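Long-range contacts in ubiquitin-conjugating enzyme E2 U (Homo sapiens, PDB 1YRV), which catalyses the covalent attachment of ubiquitin to other proteins, through its UBC core domain, after accepting it from the E1 enzyme as a thioester: residues L27-F32 with E50-W55; C33-N38 with T123-L128; I94-N99 with L146-I151. All coordinates share one frame; numbering follows the deposited sequence.

Contact 1: residues L27-F32 with E50-W55; sequences LLHRDF and EDMMEW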
ATOM      1  N   LEU A  27      15.825  -9.336  -5.641  1.00 39.10           N
ATOM      2  CA  LEU A  27      14.837  -9.581  -4.609  1.00 39.57           C
ATOM      3  C   LEU A  27      13.440  -9.312  -5.185  1.00 39.87           C
ATOM      4  O   LEU A  27      12.505 -10.098  -4.992  1.00 39.94           O
ATOM      5  CB  LEU A  27      15.092  -8.668  -3.409  1.00 37.25           C
ATOM      6  CG  LEU A  27      16.340  -8.970  -2.531  1.00 39.79           C
ATOM      7  CD1 LEU A  27      16.573  -7.770  -1.610  1.00 37.74           C
ATOM      8  CD2 LEU A  27      16.171 -10.256  -1.681  1.00 36.12           C
ATOM      9  N   LEU A  28      13.296  -8.194  -5.882  1.00 39.17           N
ATOM     10  CA  LEU A  28      11.997  -7.870  -6.453  1.00 41.69           C
ATOM     11  C   LEU A  28      11.649  -8.854  -7.566  1.00 41.93           C
ATOM     12  O   LEU A  28      10.480  -9.188  -7.768  1.00 44.39           O
ATOM     13  CB  LEU A  28      11.970  -6.425  -6.958  1.00 39.62           C
ATOM     14  CG  LEU A  28      11.905  -5.369  -5.848  1.00 39.25           C
ATOM     15  CD1 LEU A  28      12.145  -3.984  -6.436  1.00 38.08           C
ATOM     16  CD2 LEU A  28      10.582  -5.441  -5.138  1.00 34.96           C
ATOM     17  N   HIS A  29      12.668  -9.319  -8.279  1.00 42.01           N
ATOM     18  CA  HIS A  29      12.466 -10.292  -9.332  1.00 42.92           C
ATOM     19  C   HIS A  29      11.909 -11.562  -8.740  1.00 43.20           C
ATOM     20  O   HIS A  29      10.938 -12.105  -9.254  1.00 45.56           O
ATOM     21  CB  HIS A  29      13.759 -10.625 -10.053  1.00 43.80           C
ATOM     22  CG  HIS A  29      13.537 -11.398 -11.304  1.00 41.47           C
ATOM     23  ND1 HIS A  29      13.339 -10.777 -12.517  1.00 46.08           N
ATOM     24  CD2 HIS A  29      13.298 -12.709 -11.507  1.00 43.33           C
ATOM     25  CE1 HIS A  29      12.980 -11.679 -13.411  1.00 43.24           C
ATOM     26  NE2 HIS A  29      12.942 -12.859 -12.826  1.00 42.52           N
ATOM     27  N   ARG A  30      12.548 -12.056  -7.688  1.00 41.05           N
ATOM     28  CA  ARG A  30      12.071 -13.244  -7.006  1.00 41.38           C
ATOM     29  C   ARG A  30      10.669 -12.949  -6.458  1.00 42.84           C
ATOM     30  O   ARG A  30       9.731 -13.671  -6.753  1.00 41.71           O
ATOM     31  CB  ARG A  30      13.003 -13.626  -5.866  1.00 43.83           C
ATOM     32  CG  ARG A  30      12.442 -14.725  -4.980  1.00 47.78           C
ATOM     33  CD  ARG A  30      12.936 -14.575  -3.516  1.00 50.85           C
ATOM     34  NE  ARG A  30      12.564 -13.285  -2.954  1.00 46.69           N
ATOM     35  CZ  ARG A  30      13.135 -12.725  -1.886  1.00 51.04           C
ATOM     36  NH1 ARG A  30      12.740 -11.515  -1.412  1.00 55.26           N
ATOM     37  NH2 ARG A  30      14.097 -13.375  -1.268  1.00 51.09           N
ATOM     38  N   ASP A  31      10.521 -11.885  -5.674  1.00 42.09           N
ATOM     39  CA  ASP A  31       9.219 -11.537  -5.133  1.00 42.84           C
ATOM     40  C   ASP A  31       8.092 -11.514  -6.151  1.00 43.13           C
ATOM     41  O   ASP A  31       6.997 -11.962  -5.853  1.00 45.56           O
ATOM     42  CB  ASP A  31       9.259 -10.170  -4.471  1.00 43.30           C
ATOM     43  CG  ASP A  31       9.995 -10.175  -3.147  1.00 45.03           C
ATOM     44  OD1 ASP A  31      10.399 -11.266  -2.688  1.00 42.70           O
ATOM     45  OD2 ASP A  31      10.164  -9.070  -2.574  1.00 45.98           O
ATOM     46  N   PHE A  32       8.336 -10.948  -7.327  1.00 43.78           N
ATOM     47  CA  PHE A  32       7.307 -10.882  -8.364  1.00 44.82           C
ATOM     48  C   PHE A  32       6.894 -12.265  -8.848  1.00 44.22           C
ATOM     49  O   PHE A  32       5.719 -12.525  -9.074  1.00 43.76           O
ATOM     50  CB  PHE A  32       7.805 -10.071  -9.543  1.00 47.03           C
ATOM     51  CG  PHE A  32       6.723  -9.638 -10.486  1.00 49.61           C
ATOM     52  CD1 PHE A  32       7.009  -9.429 -11.831  1.00 50.40           C
ATOM     53  CD2 PHE A  32       5.422  -9.410 -10.041  1.00 49.67           C
ATOM     54  CE1 PHE A  32       6.004  -8.996 -12.725  1.00 51.20           C
ATOM     55  CE2 PHE A  32       4.413  -8.977 -10.932  1.00 49.17           C
ATOM     56  CZ  PHE A  32       4.706  -8.773 -12.267  1.00 47.61           C
ATOM     57  N   GLU A  50      11.664  -0.756 -16.028  1.00 61.88           N
ATOM     58  CA  GLU A  50      12.654  -1.808 -16.236  1.00 62.60           C
ATOM     59  C   GLU A  50      13.415  -2.087 -14.947  1.00 60.71           C
ATOM     60  O   GLU A  50      13.904  -3.188 -14.699  1.00 58.64           O
ATOM     61  CB  GLU A  50      13.604  -1.383 -17.347  1.00 64.98           C
ATOM     62  CG  GLU A  50      13.612  -2.374 -18.494  1.00 70.93           C
ATOM     63  CD  GLU A  50      12.235  -2.976 -18.766  1.00 73.92           C
ATOM     64  OE1 GLU A  50      11.518  -2.492 -19.684  1.00 74.35           O
ATOM     65  OE2 GLU A  50      11.878  -3.936 -18.040  1.00 76.60           O
ATOM     66  N   ASP A  51      13.499  -1.044 -14.137  1.00 59.46           N
ATOM     67  CA  ASP A  51      14.141  -1.071 -12.830  1.00 57.09           C
ATOM     68  C   ASP A  51      13.526  -2.107 -11.895  1.00 54.85           C
ATOM     69  O   ASP A  51      14.210  -2.726 -11.064  1.00 52.75           O
ATOM     70  CB  ASP A  51      13.937   0.278 -12.154  1.00 57.92           C
ATOM     71  CG  ASP A  51      15.195   1.040 -12.049  1.00 62.40           C
ATOM     72  OD1 ASP A  51      15.217   2.101 -11.371  1.00 62.59           O
ATOM     73  OD2 ASP A  51      16.179   0.566 -12.667  1.00 66.88           O
ATOM     74  N   MET A  52      12.214  -2.220 -12.026  1.00 50.78           N
ATOM     75  CA  MET A  52      11.387  -3.055 -11.201  1.00 50.58           C
ATOM     76  C   MET A  52      11.253  -2.359  -9.869  1.00 48.45           C
ATOM     77  O   MET A  52      10.845  -2.952  -8.870  1.00 47.50           O
ATOM     78  CB  MET A  52      11.963  -4.447 -11.032  1.00 52.43           C
ATOM     79  CG  MET A  52      11.608  -5.339 -12.191  1.00 53.81           C
ATOM     80  SD  MET A  52      11.747  -7.049 -11.687  1.00 59.18           S
ATOM     81  CE  MET A  52      10.124  -7.358 -11.183  1.00 52.71           C
ATOM     82  N   MET A  53      11.572  -1.074  -9.891  1.00 45.81           N
ATOM     83  CA  MET A  53      11.518  -0.225  -8.718  1.00 48.42           C
ATOM     84  C   MET A  53      10.194   0.510  -8.584  1.00 48.98           C
ATOM     85  O   MET A  53       9.793   0.879  -7.478  1.00 50.11           O
ATOM     86  CB  MET A  53      12.620   0.828  -8.789  1.00 48.96           C
ATOM     87  CG  MET A  53      14.040   0.287  -8.713  1.00 50.54           C
ATOM     88  SD  MET A  53      14.646  -0.267  -7.085  1.00 50.72           S
ATOM     89  CE  MET A  53      14.723  -2.005  -7.331  1.00 45.73           C
ATOM     90  N   GLU A  54       9.535   0.733  -9.714  1.00 48.94           N
ATOM     91  CA  GLU A  54       8.296   1.473  -9.728  1.00 49.64           C
ATOM     92  C   GLU A  54       7.149   0.538 -10.015  1.00 48.42           C
ATOM     93  O   GLU A  54       7.171  -0.189 -11.010  1.00 46.34           O
ATOM     94  CB  GLU A  54       8.356   2.583 -10.788  1.00 53.55           C
ATOM     95  CG  GLU A  54       9.461   3.629 -10.592  1.00 57.39           C
ATOM     96  CD  GLU A  54       9.444   4.233  -9.188  1.00 63.19           C
ATOM     97  OE1 GLU A  54       8.331   4.433  -8.628  1.00 67.98           O
ATOM     98  OE2 GLU A  54      10.533   4.531  -8.633  1.00 64.24           O
ATOM     99  N   TRP A  55       6.145   0.549  -9.131  1.00 48.06           N
ATOM    100  CA  TRP A  55       4.969  -0.328  -9.287  1.00 46.44           C
ATOM    101  C   TRP A  55       3.630   0.363  -9.253  1.00 46.98           C
ATOM    102  O   TRP A  55       3.449   1.381  -8.590  1.00 47.27           O
ATOM    103  CB  TRP A  55       4.911  -1.371  -8.175  1.00 44.28           C
ATOM    104  CG  TRP A  55       6.066  -2.236  -8.166  1.00 43.22           C
ATOM    105  CD1 TRP A  55       7.330  -1.895  -7.817  1.00 39.70           C
ATOM    106  CD2 TRP A  55       6.114  -3.587  -8.644  1.00 41.32           C
ATOM    107  NE1 TRP A  55       8.173  -2.954  -8.057  1.00 40.27           N
ATOM    108  CE2 TRP A  55       7.454  -3.997  -8.559  1.00 39.51           C
ATOM    109  CE3 TRP A  55       5.150  -4.485  -9.125  1.00 44.08           C
ATOM    110  CZ2 TRP A  55       7.862  -5.267  -8.962  1.00 41.38           C
ATOM    111  CZ3 TRP A  55       5.551  -5.752  -9.523  1.00 41.41           C
ATOM    112  CH2 TRP A  55       6.908  -6.134  -9.433  1.00 42.80           C
TER
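Phe32, on the inner face of helix 23-38, meets Met52 near its root and Trp55 from CB to CZ. Its CB already touches both, lying 3.9 Å from Met52 CE and slightly farther from Trp55 CH2. With CG anti to the backbone N (chi1 -165°), the ring swings out toward residues 52-55. Phe32 CG is 3.7 Å from Trp55 CH2, which stands over one face of the ring, offset toward its rim, while Phe32 CD1 turns to the methyl end of Met52, 3.8 Å from Met52 CE. On the other flank Phe32 CD2 is 3.6 Å from Trp55 CH2, Phe32 CE2 meets Trp55 CZ3, and Phe32 CZ ends 4.2 Å from Trp55 CZ3. Trp55 thus points the edge of its six-membered ring at one face of the Phe32 ring, in a T-shaped pair with planes at 80°. Met52 suits the remaining corner because its thioether is flexible: SD lies by His29 CA, and the bend at chi3 (93°) then carries CE to Phe32.

One turn back, Leu28 CD1 touches Met53 CE at a tight 3.4 Å and also crowds the carbonyl oxygen of Met52. That oxygen is not left without a polar partner in the apolar layer: Trp55 NE1 donates to Met52 O over 2.8 Å, from above the carbonyl plane, which also fixes how the indole is turned.

The contact lies where helix 23-38 passes the turn leading into strand 54-60. Phe32, Met52 and Trp55 all touch Pro47 on the neighbouring strand 43-47, and Trp55 pairs through its backbone with Ile76 of strand 71-77.

Contact 2: residues C33-N38 with T123-L128; sequences CDLKEN and TLSSIL
Leu35 and Ser125 carry most of this helix-to-helix contact, and their CA atoms are 5.7 Å apart. So close an approach suits a serine: its short side chain lets the leucine of helix 23-38 come right up to the first turn of helix 124-135. Leu35 CD2 rests against Ser125 OG at 3.4 Å, an apolar methyl on a hydroxyl oxygen. The other branch points elsewhere, with Leu35 CD1 meeting Leu128 CD1 at 3.9 Å, the two side chains crossing at about a right angle. Leu124 adds a looser touch, its CD2 coming to 4.4 Å from Leu35 CG. One branched side chain therefore reaches three residues of the facing helix, on successive positions and the next turn.

Ser125 OG is also an acceptor for Asn38. With OG anti to its own carbonyl carbon (chi1 -64°), the oxygen faces the end of helix 23-38, where Asn38 ND2 donates to Ser125 OG over 3.3 Å. The bond is weak, bent to 126° at the hydrogen, and the place of the Asn38 amide is itself doubtful because it crowds Asp34 O.

Thr123 occupies the N-cap of the second helix; its OG1 accepts from Ser126 N in a weak, long but nearly straight capping bond. Asp31, a turn before Leu35, accepts from Leu124 N with OD2, so an acid of one helix meets the amino end of the other, where the helix dipole would probably suit its charge.

The axes of segments 33-38 and 124-128 come within 9.8 Å, with their N-to-C directions at 58°. Leu35 and Leu128 both touch Ala45 of strand 43-47, an arrangement belonging to the UBC fold, in which the N-terminal helix and the central helix meet beside the antiparallel sheet.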
ATOM      1  N   CYS A  33       7.853 -13.163  -9.021  1.00 47.64           N
ATOM      2  CA  CYS A  33       7.511 -14.526  -9.440  1.00 50.17           C
ATOM      3  C   CYS A  33       6.616 -15.169  -8.375  1.00 49.83           C
ATOM      4  O   CYS A  33       5.690 -15.898  -8.699  1.00 49.72           O
ATOM      5  CB  CYS A  33       8.759 -15.391  -9.583  1.00 49.58           C
ATOM      6  SG  CYS A  33       9.816 -14.928 -10.927  1.00 61.86           S
ATOM      7  N   ASP A  34       6.916 -14.891  -7.109  1.00 48.67           N
ATOM      8  CA  ASP A  34       6.151 -15.430  -6.003  1.00 48.95           C
ATOM      9  C   ASP A  34       4.729 -14.891  -5.976  1.00 48.23           C
ATOM     10  O   ASP A  34       3.792 -15.615  -5.699  1.00 47.72           O
ATOM     11  CB  ASP A  34       6.824 -15.079  -4.682  1.00 49.59           C
ATOM     12  CG  ASP A  34       8.049 -15.905  -4.409  1.00 52.43           C
ATOM     13  OD1 ASP A  34       8.751 -15.580  -3.414  1.00 54.38           O
ATOM     14  OD2 ASP A  34       8.315 -16.874  -5.165  1.00 54.05           O
ATOM     15  N   LEU A  35       4.612 -13.604  -6.250  1.00 46.56           N
ATOM     16  CA  LEU A  35       3.356 -12.912  -6.256  1.00 47.96           C
ATOM     17  C   LEU A  35       2.518 -13.515  -7.353  1.00 50.29           C
ATOM     18  O   LEU A  35       1.352 -13.829  -7.151  1.00 53.00           O
ATOM     19  CB  LEU A  35       3.588 -11.448  -6.536  1.00 45.58           C
ATOM     20  CG  LEU A  35       2.627 -10.482  -5.879  1.00 46.42           C
ATOM     21  CD1 LEU A  35       1.947  -9.663  -6.935  1.00 43.20           C
ATOM     22  CD2 LEU A  35       1.665 -11.229  -4.994  1.00 46.01           C
ATOM     23  N   LYS A  36       3.114 -13.698  -8.518  1.00 50.71           N
ATOM     24  CA  LYS A  36       2.379 -14.296  -9.600  1.00 52.63           C
ATOM     25  C   LYS A  36       1.936 -15.706  -9.248  1.00 54.53           C
ATOM     26  O   LYS A  36       0.779 -16.041  -9.448  1.00 53.58           O
ATOM     27  CB  LYS A  36       3.209 -14.243 -10.868  1.00 50.79           C
ATOM     28  CG  LYS A  36       3.423 -12.791 -11.263  1.00 49.80           C
ATOM     29  CD  LYS A  36       3.977 -12.614 -12.649  1.00 46.32           C
ATOM     30  CE  LYS A  36       5.283 -13.296 -12.775  1.00 48.76           C
ATOM     31  NZ  LYS A  36       5.949 -12.843 -14.016  1.00 51.85           N
ATOM     32  N   GLU A  37       2.831 -16.521  -8.699  1.00 56.99           N
ATOM     33  CA  GLU A  37       2.446 -17.868  -8.304  1.00 59.72           C
ATOM     34  C   GLU A  37       1.323 -17.819  -7.258  1.00 60.23           C
ATOM     35  O   GLU A  37       0.384 -18.606  -7.314  1.00 61.66           O
ATOM     36  CB  GLU A  37       3.644 -18.606  -7.714  1.00 62.96           C
ATOM     37  CG  GLU A  37       4.788 -18.823  -8.702  1.00 70.00           C
ATOM     38  CD  GLU A  37       4.538 -19.982  -9.672  1.00 73.88           C
ATOM     39  OE1 GLU A  37       5.422 -20.261 -10.530  1.00 75.06           O
ATOM     40  OE2 GLU A  37       3.456 -20.616  -9.570  1.00 75.77           O
ATOM     41  N   ASN A  38       1.414 -16.897  -6.305  1.00 59.80           N
ATOM     42  CA  ASN A  38       0.401 -16.787  -5.251  1.00 58.78           C
ATOM     43  C   ASN A  38      -0.997 -16.460  -5.742  1.00 58.92           C
ATOM     44  O   ASN A  38      -1.980 -16.775  -5.076  1.00 58.33           O
ATOM     45  CB  ASN A  38       0.813 -15.739  -4.225  1.00 55.83           C
ATOM     46  CG  ASN A  38       2.047 -16.142  -3.458  1.00 56.29           C
ATOM     47  OD1 ASN A  38       2.366 -17.327  -3.376  1.00 52.76           O
ATOM     48  ND2 ASN A  38       2.750 -15.157  -2.877  1.00 55.25           N
ATOM     49  N   THR A 123       8.170  -9.055   2.003  1.00 43.19           N
ATOM     50  CA  THR A 123       8.336  -9.189   0.551  1.00 42.45           C
ATOM     51  C   THR A 123       7.206  -8.444  -0.175  1.00 40.76           C
ATOM     52  O   THR A 123       6.248  -8.014   0.453  1.00 41.75           O
ATOM     53  CB  THR A 123       8.243 -10.643   0.121  1.00 41.61           C
ATOM     54  OG1 THR A 123       6.930 -11.117   0.430  1.00 42.96           O
ATOM     55  CG2 THR A 123       9.282 -11.494   0.866  1.00 37.06           C
ATOM     56  N   LEU A 124       7.298  -8.302  -1.495  1.00 39.51           N
ATOM     57  CA  LEU A 124       6.228  -7.617  -2.223  1.00 38.91           C
ATOM     58  C   LEU A 124       4.845  -8.135  -1.806  1.00 40.66           C
ATOM     59  O   LEU A 124       3.919  -7.341  -1.652  1.00 41.07           O
ATOM     60  CB  LEU A 124       6.396  -7.785  -3.741  1.00 40.36           C
ATOM     61  CG  LEU A 124       5.462  -7.023  -4.708  1.00 39.67           C
ATOM     62  CD1 LEU A 124       5.591  -5.534  -4.529  1.00 39.96           C
ATOM     63  CD2 LEU A 124       5.808  -7.388  -6.164  1.00 43.65           C
ATOM     64  N   SER A 125       4.715  -9.462  -1.659  1.00 42.18           N
ATOM     65  CA  SER A 125       3.466 -10.117  -1.247  1.00 43.31           C
ATOM     66  C   SER A 125       3.009  -9.682   0.143  1.00 41.76           C
ATOM     67  O   SER A 125       1.853  -9.379   0.338  1.00 41.63           O
ATOM     68  CB  SER A 125       3.620 -11.642  -1.254  1.00 41.20           C
ATOM     69  OG  SER A 125       3.867 -12.121  -2.552  1.00 42.36           O
ATOM     70  N   SER A 126       3.932  -9.686   1.096  1.00 43.35           N
ATOM     71  CA  SER A 126       3.656  -9.299   2.474  1.00 43.16           C
ATOM     72  C   SER A 126       3.104  -7.919   2.525  1.00 43.60           C
ATOM     73  O   SER A 126       2.064  -7.654   3.129  1.00 46.36           O
ATOM     74  CB  SER A 126       4.928  -9.280   3.310  1.00 41.78           C
ATOM     75  OG  SER A 126       5.359 -10.573   3.588  1.00 49.98           O
ATOM     76  N   ILE A 127       3.860  -7.021   1.916  1.00 43.15           N
ATOM     77  CA  ILE A 127       3.504  -5.619   1.853  1.00 41.02           C
ATOM     78  C   ILE A 127       2.108  -5.431   1.273  1.00 40.32           C
ATOM     79  O   ILE A 127       1.332  -4.615   1.753  1.00 42.35           O
ATOM     80  CB  ILE A 127       4.507  -4.882   0.974  1.00 39.20           C
ATOM     81  CG1 ILE A 127       5.936  -5.129   1.525  1.00 39.91           C
ATOM     82  CG2 ILE A 127       4.069  -3.439   0.836  1.00 35.83           C
ATOM     83  CD1 ILE A 127       7.022  -4.515   0.691  1.00 34.88           C
ATOM     84  N   LEU A 128       1.790  -6.191   0.239  1.00 39.74           N
ATOM     85  CA  LEU A 128       0.493  -6.050  -0.393  1.00 41.30           C
ATOM     86  C   LEU A 128      -0.623  -6.572   0.528  1.00 43.29           C
ATOM     87  O   LEU A 128      -1.620  -5.883   0.725  1.00 44.61           O
ATOM     88  CB  LEU A 128       0.504  -6.751  -1.761  1.00 40.04           C
ATOM     89  CG  LEU A 128       1.467  -6.157  -2.818  1.00 43.74           C
ATOM     90  CD1 LEU A 128       1.410  -6.883  -4.196  1.00 40.13           C
ATOM     91  CD2 LEU A 128       1.066  -4.685  -3.018  1.00 44.42           C
TER

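Contact 3: residues I94-N99 with L146-I151; sequences IPFHPN and LEAARI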
ATOM      1  N   ILE A  94      -5.347  11.196  -3.553  1.00 59.73           N
ATOM      2  CA  ILE A  94      -5.553  11.345  -2.122  1.00 57.95           C
ATOM      3  C   ILE A  94      -6.977  10.956  -1.783  1.00 56.71           C
ATOM      4  O   ILE A  94      -7.921  11.543  -2.306  1.00 55.50           O
ATOM      5  CB  ILE A  94      -5.300  12.784  -1.677  1.00 59.26           C
ATOM      6  CG1 ILE A  94      -3.817  13.124  -1.869  1.00 60.42           C
ATOM      7  CG2 ILE A  94      -5.731  12.966  -0.233  1.00 59.52           C
ATOM      8  CD1 ILE A  94      -3.479  14.570  -1.580  1.00 61.94           C
ATOM      9  N   PRO A  95      -7.142   9.933  -0.920  1.00 55.50           N
ATOM     10  CA  PRO A  95      -8.444   9.422  -0.482  1.00 53.28           C
ATOM     11  C   PRO A  95      -8.885  10.057   0.829  1.00 52.06           C
ATOM     12  O   PRO A  95      -8.077  10.649   1.536  1.00 53.35           O
ATOM     13  CB  PRO A  95      -8.167   7.942  -0.324  1.00 53.61           C
ATOM     14  CG  PRO A  95      -6.801   7.978   0.324  1.00 54.43           C
ATOM     15  CD  PRO A  95      -6.055   9.042  -0.460  1.00 54.21           C
ATOM     16  N   PHE A  96     -10.175   9.947   1.134  1.00 51.47           N
ATOM     17  CA  PHE A  96     -10.728  10.473   2.381  1.00 49.67           C
ATOM     18  C   PHE A  96     -10.559   9.289   3.339  1.00 47.35           C
ATOM     19  O   PHE A  96     -11.423   8.417   3.435  1.00 47.62           O
ATOM     20  CB  PHE A  96     -12.208  10.812   2.209  1.00 49.57           C
ATOM     21  CG  PHE A  96     -12.798  11.511   3.394  1.00 49.74           C
ATOM     22  CD1 PHE A  96     -13.889  10.976   4.070  1.00 48.40           C
ATOM     23  CD2 PHE A  96     -12.294  12.737   3.805  1.00 48.19           C
ATOM     24  CE1 PHE A  96     -14.476  11.667   5.139  1.00 46.75           C
ATOM     25  CE2 PHE A  96     -12.877  13.432   4.875  1.00 48.88           C
ATOM     26  CZ  PHE A  96     -13.961  12.900   5.535  1.00 45.44           C
ATOM     27  N   HIS A  97      -9.435   9.260   4.045  1.00 46.77           N
ATOM     28  CA  HIS A  97      -9.106   8.127   4.894  1.00 42.50           C
ATOM     29  C   HIS A  97      -8.432   8.617   6.156  1.00 43.41           C
ATOM     30  O   HIS A  97      -7.609   9.509   6.119  1.00 45.43           O
ATOM     31  CB  HIS A  97      -8.194   7.187   4.082  1.00 39.75           C
ATOM     32  CG  HIS A  97      -7.927   5.870   4.740  1.00 40.30           C
ATOM     33  ND1 HIS A  97      -7.278   5.778   5.954  1.00 39.58           N
ATOM     34  CD2 HIS A  97      -8.260   4.612   4.385  1.00 38.04           C
ATOM     35  CE1 HIS A  97      -7.236   4.511   6.323  1.00 40.49           C
ATOM     36  NE2 HIS A  97      -7.821   3.780   5.394  1.00 40.86           N
ATOM     37  N   PRO A  98      -8.789   8.045   7.301  1.00 44.88           N
ATOM     38  CA  PRO A  98      -8.230   8.422   8.601  1.00 47.33           C
ATOM     39  C   PRO A  98      -6.702   8.341   8.724  1.00 50.21           C
ATOM     40  O   PRO A  98      -6.102   9.128   9.452  1.00 51.37           O
ATOM     41  CB  PRO A  98      -8.918   7.459   9.569  1.00 45.16           C
ATOM     42  CG  PRO A  98     -10.211   7.132   8.867  1.00 46.42           C
ATOM     43  CD  PRO A  98      -9.758   6.950   7.450  1.00 45.56           C
ATOM     44  N   ASN A  99      -6.068   7.403   8.024  1.00 52.13           N
ATOM     45  CA  ASN A  99      -4.629   7.260   8.154  1.00 54.52           C
ATOM     46  C   ASN A  99      -3.804   7.677   6.949  1.00 55.81           C
ATOM     47  O   ASN A  99      -2.582   7.540   6.963  1.00 56.94           O
ATOM     48  CB  ASN A  99      -4.302   5.821   8.541  1.00 54.38           C
ATOM     49  CG  ASN A  99      -5.098   5.353   9.743  1.00 54.88           C
ATOM     50  OD1 ASN A  99      -5.697   4.286   9.717  1.00 56.83           O
ATOM     51  ND2 ASN A  99      -5.124   6.157  10.793  1.00 54.01           N
ATOM     52  N   LEU A 146      -8.455  13.851  10.577  1.00 53.44           N
ATOM     53  CA  LEU A 146      -9.438  14.019  11.646  1.00 54.93           C
ATOM     54  C   LEU A 146     -10.899  13.922  11.229  1.00 54.49           C
ATOM     55  O   LEU A 146     -11.682  13.215  11.862  1.00 53.14           O
ATOM     56  CB  LEU A 146      -9.218  15.373  12.314  1.00 57.53           C
ATOM     57  CG  LEU A 146      -7.832  15.628  12.907  1.00 59.38           C
ATOM     58  CD1 LEU A 146      -7.787  17.052  13.460  1.00 62.03           C
ATOM     59  CD2 LEU A 146      -7.556  14.617  14.023  1.00 60.54           C
ATOM     60  N   GLU A 147     -11.271  14.662  10.189  1.00 53.28           N
ATOM     61  CA  GLU A 147     -12.643  14.642   9.717  1.00 52.39           C
ATOM     62  C   GLU A 147     -13.054  13.263   9.265  1.00 50.29           C
ATOM     63  O   GLU A 147     -14.165  12.827   9.532  1.00 49.13           O
ATOM     64  CB  GLU A 147     -12.843  15.631   8.574  1.00 53.61           C
ATOM     65  CG  GLU A 147     -12.767  17.067   9.025  1.00 58.16           C
ATOM     66  CD  GLU A 147     -11.370  17.467   9.415  1.00 61.80           C
ATOM     67  OE1 GLU A 147     -10.514  17.609   8.514  1.00 62.14           O
ATOM     68  OE2 GLU A 147     -11.126  17.619  10.630  1.00 64.28           O
ATOM     69  N   ALA A 148     -12.152  12.575   8.580  1.00 48.40           N
ATOM     70  CA  ALA A 148     -12.447  11.240   8.089  1.00 47.81           C
ATOM     71  C   ALA A 148     -12.718  10.302   9.258  1.00 48.06           C
ATOM     72  O   ALA A 148     -13.700   9.553   9.263  1.00 47.59           O
ATOM     73  CB  ALA A 148     -11.260  10.704   7.223  1.00 45.81           C
ATOM     74  N   ALA A 149     -11.836  10.346  10.255  1.00 48.60           N
ATOM     75  CA  ALA A 149     -11.960   9.487  11.443  1.00 49.83           C
ATOM     76  C   ALA A 149     -13.269   9.794  12.181  1.00 51.04           C
ATOM     77  O   ALA A 149     -14.079   8.902  12.492  1.00 51.63           O
ATOM     78  CB  ALA A 149     -10.767   9.719  12.372  1.00 47.11           C
ATOM     79  N   ARG A 150     -13.455  11.074  12.460  1.00 50.19           N
ATOM     80  CA  ARG A 150     -14.652  11.538  13.130  1.00 52.20           C
ATOM     81  C   ARG A 150     -15.919  10.983  12.443  1.00 52.62           C
ATOM     82  O   ARG A 150     -16.743  10.343  13.083  1.00 53.69           O
ATOM     83  CB  ARG A 150     -14.646  13.059  13.118  1.00 51.19           C
ATOM     84  CG  ARG A 150     -15.788  13.693  13.812  1.00 53.62           C
ATOM     85  CD  ARG A 150     -15.420  15.116  14.091  1.00 53.39           C
ATOM     86  NE  ARG A 150     -15.431  15.958  12.896  1.00 51.39           N
ATOM     87  CZ  ARG A 150     -15.199  17.268  12.949  1.00 50.49           C
ATOM     88  NH1 ARG A 150     -14.922  17.841  14.124  1.00 49.60           N
ATOM     89  NH2 ARG A 150     -15.317  18.020  11.859  1.00 47.62           N
ATOM     90  N   ILE A 151     -16.063  11.202  11.143  1.00 52.66           N
ATOM     91  CA  ILE A 151     -17.244  10.718  10.431  1.00 54.04           C
ATOM     92  C   ILE A 151     -17.363   9.208  10.438  1.00 56.87           C
ATOM     93  O   ILE A 151     -18.473   8.647  10.412  1.00 57.16           O
ATOM     94  CB  ILE A 151     -17.241  11.162   8.974  1.00 53.85           C
ATOM     95  CG1 ILE A 151     -17.612  12.641   8.913  1.00 53.71           C
ATOM     96  CG2 ILE A 151     -18.211  10.290   8.142  1.00 52.63           C
ATOM     97  CD1 ILE A 151     -17.582  13.216   7.525  1.00 53.11           C
TER
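His97-Pro98-Asn99 is the HPN tripeptide of ubiquitin-conjugating enzymes, and its proline, together with Phe96, packs on helix 146-153. Ala148 is the centre of the contact. Its CB stands over the middle of the Phe96 ring, 3.8 Å from the centroid and only 7° off the normal, a CH-pi contact. The same methyl, Ala148 CB, lies 3.6 Å from Pro98 N, and the small alanine lets loop and helix come this close. Phe96 reaches the helix with CG anti to its backbone N (chi1 -173°); CZ ends 3.4 Å from Ala148 CA, and Ile151 CD1 comes to the edge of the ring. Pro98 lays CB against Ala149 CB at 4.0 Å, its compact ring packing on the small alanine methyl.

His97 turns away from the helix and shapes the loop instead. Its ND1 accepts from Asn99 N over 2.9 Å, in the plane of the imidazole, while NE2 bonds to Leu135 O. Asn99 pairs through its backbone with Cys108, the predicted thioester cysteine.

The contact thus joins the loop after strand 88-91 to helix 146-153, with helix 156-166 beside them: its Tyr159 touches Pro98 and Ile151, and its Ile162 touches Phe96 and Ile151.

In the fold
Contacts 1 and 2 adjoin, their centres 11 Å apart, because both draw on helix 23-38: the first ties its earlier part to the turn before strand 54-60, the second its last turns to helix 124-135. They also touch directly, Trp55 CH2 packing on Leu124 CD2 at 3.7 Å. Both are buried. Contact 1 relies on rings and thioethers, whereas contact 2 mixes leucines with small polar side chains at a helix start. Contact 3 lies across the chain's centre, its centre 31 Å from contact 1's and 29 Å from contact 2's, and is only partly buried. It joins a loop near the predicted active cysteine to a later helix through alanine, proline and one phenyl ring.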